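Local coordinates for protein endoribonuclease MazF3 (Mycobacterium tuberculosis, PDB 5UCT) that cleaves mRNA and 23S rRNA as the toxin of a type II toxin-antitoxin system, cutting mainly after the first two uridines of UUCCU, at residues A[30-35]-A[66-71]. Sequence-based numbering, arbitrary orientation.
Sequences VTVAPI and QTIPVC
Two antiparallel strands of the curled, SH3-like sheet of the MazF fold pair here, with Val30, Thr31 and Val32 lying against Ile68, Thr67 and Gln66. Val30 and Ile68 form one hydrogen-bonded pair, N of Val30 lying 3.0 Å from O of Ile68, and Val32 with Gln66 forms the next. The N-H of Val32 meets the Gln66 carbonyl almost head-on, N to O 2.7 Å and 170° at the hydrogen. Thr31 and Thr67, the non-hydrogen-bonded pair between them, bring their CA atoms to 4.0 Å, and their OG1 atoms stand 2.8 Å apart. In both threonines OG1 sits beside the backbone N (chi1 -57° and -62°), which sets the oxygens opposite each other while the methyls diverge, Thr31 CG2 toward Gln66 O and Thr67 CG2 toward Val30 O.

The opposite face, carrying Val30, Val32 and Ile68, is largely apolar. Val30 and Ile68 run side by side, CG1 to CG1 at 4.0 Å, and CG2 of Val70 closes on the same Val30 methyl at 4.2 Å from the 3-10 segment after strand 66-69. Branched at CB, valine, isoleucine and threonine suit extended backbone.

Gln66 starts there too, but its amide reaches the second subunit, where NE2 bonds O of Thr67; Thr67 OG1 likewise bonds Thr65 O of that subunit. Strand 66-69 thus lies at the dimer interface, while strand 29-36 pairs on with 12-17, whose Val15 and Ile17 pack beside Val32.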
ATOM      1  N   VAL A  30       9.766   3.848  -2.789  1.00 52.83           N
ATOM      2  CA  VAL A  30       9.190   4.145  -1.481  1.00 50.90           C
ATOM      3  C   VAL A  30       7.674   4.103  -1.605  1.00 51.79           C
ATOM      4  O   VAL A  30       7.103   4.635  -2.562  1.00 54.64           O
ATOM      5  CB  VAL A  30       9.680   5.510  -0.946  1.00 49.81           C
ATOM      6  CG1 VAL A  30       9.455   6.607  -1.979  1.00 49.33           C
ATOM      7  CG2 VAL A  30       8.992   5.853   0.367  1.00 50.51           C
ATOM      8  N   THR A  31       7.026   3.441  -0.650  1.00 49.51           N
ATOM      9  CA  THR A  31       5.574   3.363  -0.617  1.00 48.97           C
ATOM     10  C   THR A  31       5.033   4.544   0.175  1.00 50.10           C
ATOM     11  O   THR A  31       5.476   4.802   1.299  1.00 51.29           O
ATOM     12  CB  THR A  31       5.107   2.046   0.005  1.00 46.49           C
ATOM     13  OG1 THR A  31       5.659   0.948  -0.731  1.00 47.59           O
ATOM     14  CG2 THR A  31       3.591   1.947  -0.027  1.00 45.04           C
ATOM     15  N   VAL A  32       4.081   5.266  -0.418  1.00 50.18           N
ATOM     16  CA  VAL A  32       3.556   6.496   0.155  1.00 51.65           C
ATOM     17  C   VAL A  32       2.034   6.445   0.169  1.00 53.30           C
ATOM     18  O   VAL A  32       1.408   5.643  -0.529  1.00 53.16           O
ATOM     19  CB  VAL A  32       4.038   7.745  -0.612  1.00 53.37           C
ATOM     20  CG1 VAL A  32       5.557   7.827  -0.600  1.00 52.84           C
ATOM     21  CG2 VAL A  32       3.516   7.725  -2.039  1.00 54.29           C
ATOM     22  N   ALA A  33       1.443   7.317   0.984  1.00 55.05           N
ATOM     23  CA  ALA A  33      -0.001   7.512   1.025  1.00 55.76           C
ATOM     24  C   ALA A  33      -0.303   8.969   0.712  1.00 56.34           C
ATOM     25  O   ALA A  33       0.195   9.862   1.417  1.00 57.41           O
ATOM     26  CB  ALA A  33      -0.578   7.125   2.389  1.00 58.02           C
ATOM     27  N   PRO A  34      -1.095   9.267  -0.314  1.00 57.59           N
ATOM     28  CA  PRO A  34      -1.315  10.663  -0.698  1.00 60.24           C
ATOM     29  C   PRO A  34      -2.193  11.391   0.307  1.00 64.76           C
ATOM     30  O   PRO A  34      -2.967  10.790   1.054  1.00 63.50           O
ATOM     31  CB  PRO A  34      -2.006  10.550  -2.059  1.00 59.42           C
ATOM     32  CG  PRO A  34      -2.715   9.244  -1.995  1.00 59.35           C
ATOM     33  CD  PRO A  34      -1.839   8.334  -1.176  1.00 57.72           C
ATOM     34  N   ILE A  35      -2.061  12.714   0.310  1.00 68.53           N
ATOM     35  CA  ILE A  35      -2.823  13.592   1.190  1.00 70.77           C
ATOM     36  C   ILE A  35      -3.635  14.533   0.310  1.00 76.58           C
ATOM     37  O   ILE A  35      -3.067  15.367  -0.409  1.00 78.13           O
ATOM     38  CB  ILE A  35      -1.916  14.380   2.143  1.00 69.18           C
ATOM     39  CG1 ILE A  35      -1.096  13.444   3.021  1.00 63.17           C
ATOM     40  CG2 ILE A  35      -2.734  15.297   3.024  1.00 73.87           C
ATOM     41  CD1 ILE A  35      -0.258  14.191   4.017  1.00 64.74           C
ATOM     42  N   GLN A  66       0.642   4.228  -2.918  1.00 55.95           N
ATOM     43  CA  GLN A  66       1.401   3.993  -4.136  1.00 57.30           C
ATOM     44  C   GLN A  66       2.870   3.810  -3.788  1.00 57.13           C
ATOM     45  O   GLN A  66       3.371   4.387  -2.819  1.00 60.14           O
ATOM     46  CB  GLN A  66       1.248   5.154  -5.131  1.00 64.21           C
ATOM     47  CG  GLN A  66      -0.192   5.456  -5.543  1.00 72.78           C
ATOM     48  CD  GLN A  66      -0.672   4.588  -6.688  1.00 77.01           C
ATOM     49  OE1 GLN A  66       0.071   3.757  -7.202  1.00 76.18           O
ATOM     50  NE2 GLN A  66      -1.918   4.786  -7.100  1.00 81.08           N
ATOM     51  N   THR A  67       3.556   2.997  -4.589  1.00 50.04           N
ATOM     52  CA  THR A  67       5.008   2.852  -4.521  1.00 52.06           C
ATOM     53  C   THR A  67       5.605   3.619  -5.695  1.00 53.58           C
ATOM     54  O   THR A  67       5.424   3.229  -6.854  1.00 54.03           O
ATOM     55  CB  THR A  67       5.423   1.381  -4.559  1.00 50.70           C
ATOM     56  OG1 THR A  67       4.888   0.701  -3.418  1.00 52.21           O
ATOM     57  CG2 THR A  67       6.935   1.261  -4.542  1.00 51.04           C
ATOM     58  N   ILE A  68       6.308   4.707  -5.395  1.00 55.85           N
ATOM     59  CA  ILE A  68       6.850   5.597  -6.420  1.00 56.45           C
ATOM     60  C   ILE A  68       8.373   5.526  -6.391  1.00 57.82           C
ATOM     61  O   ILE A  68       8.952   5.128  -5.370  1.00 61.66           O
ATOM     62  CB  ILE A  68       6.362   7.043  -6.219  1.00 49.84           C
ATOM     63  CG1 ILE A  68       6.984   7.651  -4.955  1.00 52.75           C
ATOM     64  CG2 ILE A  68       4.850   7.088  -6.133  1.00 49.79           C
ATOM     65  CD1 ILE A  68       6.656   9.113  -4.756  1.00 56.52           C
ATOM     66  N   PRO A  69       9.061   5.883  -7.475  1.00 54.69           N
ATOM     67  CA  PRO A  69      10.522   5.980  -7.409  1.00 53.26           C
ATOM     68  C   PRO A  69      10.938   7.098  -6.468  1.00 56.09           C
ATOM     69  O   PRO A  69      10.247   8.108  -6.324  1.00 57.50           O
ATOM     70  CB  PRO A  69      10.927   6.287  -8.855  1.00 51.79           C
ATOM     71  CG  PRO A  69       9.758   5.873  -9.685  1.00 50.33           C
ATOM     72  CD  PRO A  69       8.554   6.125  -8.837  1.00 53.67           C
ATOM     73  N   VAL A  70      12.088   6.906  -5.815  1.00 57.78           N
ATOM     74  CA  VAL A  70      12.632   7.950  -4.952  1.00 62.51           C
ATOM     75  C   VAL A  70      12.969   9.203  -5.757  1.00 68.03           C
ATOM     76  O   VAL A  70      12.997  10.310  -5.204  1.00 70.43           O
ATOM     77  CB  VAL A  70      13.855   7.410  -4.173  1.00 62.64           C
ATOM     78  CG1 VAL A  70      14.536   8.508  -3.368  1.00 67.63           C
ATOM     79  CG2 VAL A  70      13.431   6.288  -3.240  1.00 60.02           C
ATOM     80  N   CYS A  71      13.203   9.058  -7.066  1.00 71.84           N
ATOM     81  CA  CYS A  71      13.437  10.226  -7.912  1.00 75.89           C
ATOM     82  C   CYS A  71      12.240  11.169  -7.916  1.00 76.59           C
ATOM     83  O   CYS A  71      12.406  12.381  -8.092  1.00 78.90           O
ATOM     84  CB  CYS A  71      13.765   9.791  -9.340  1.00 77.04           C
ATOM     85  SG  CYS A  71      15.430   9.122  -9.573  1.00 83.65           S
TER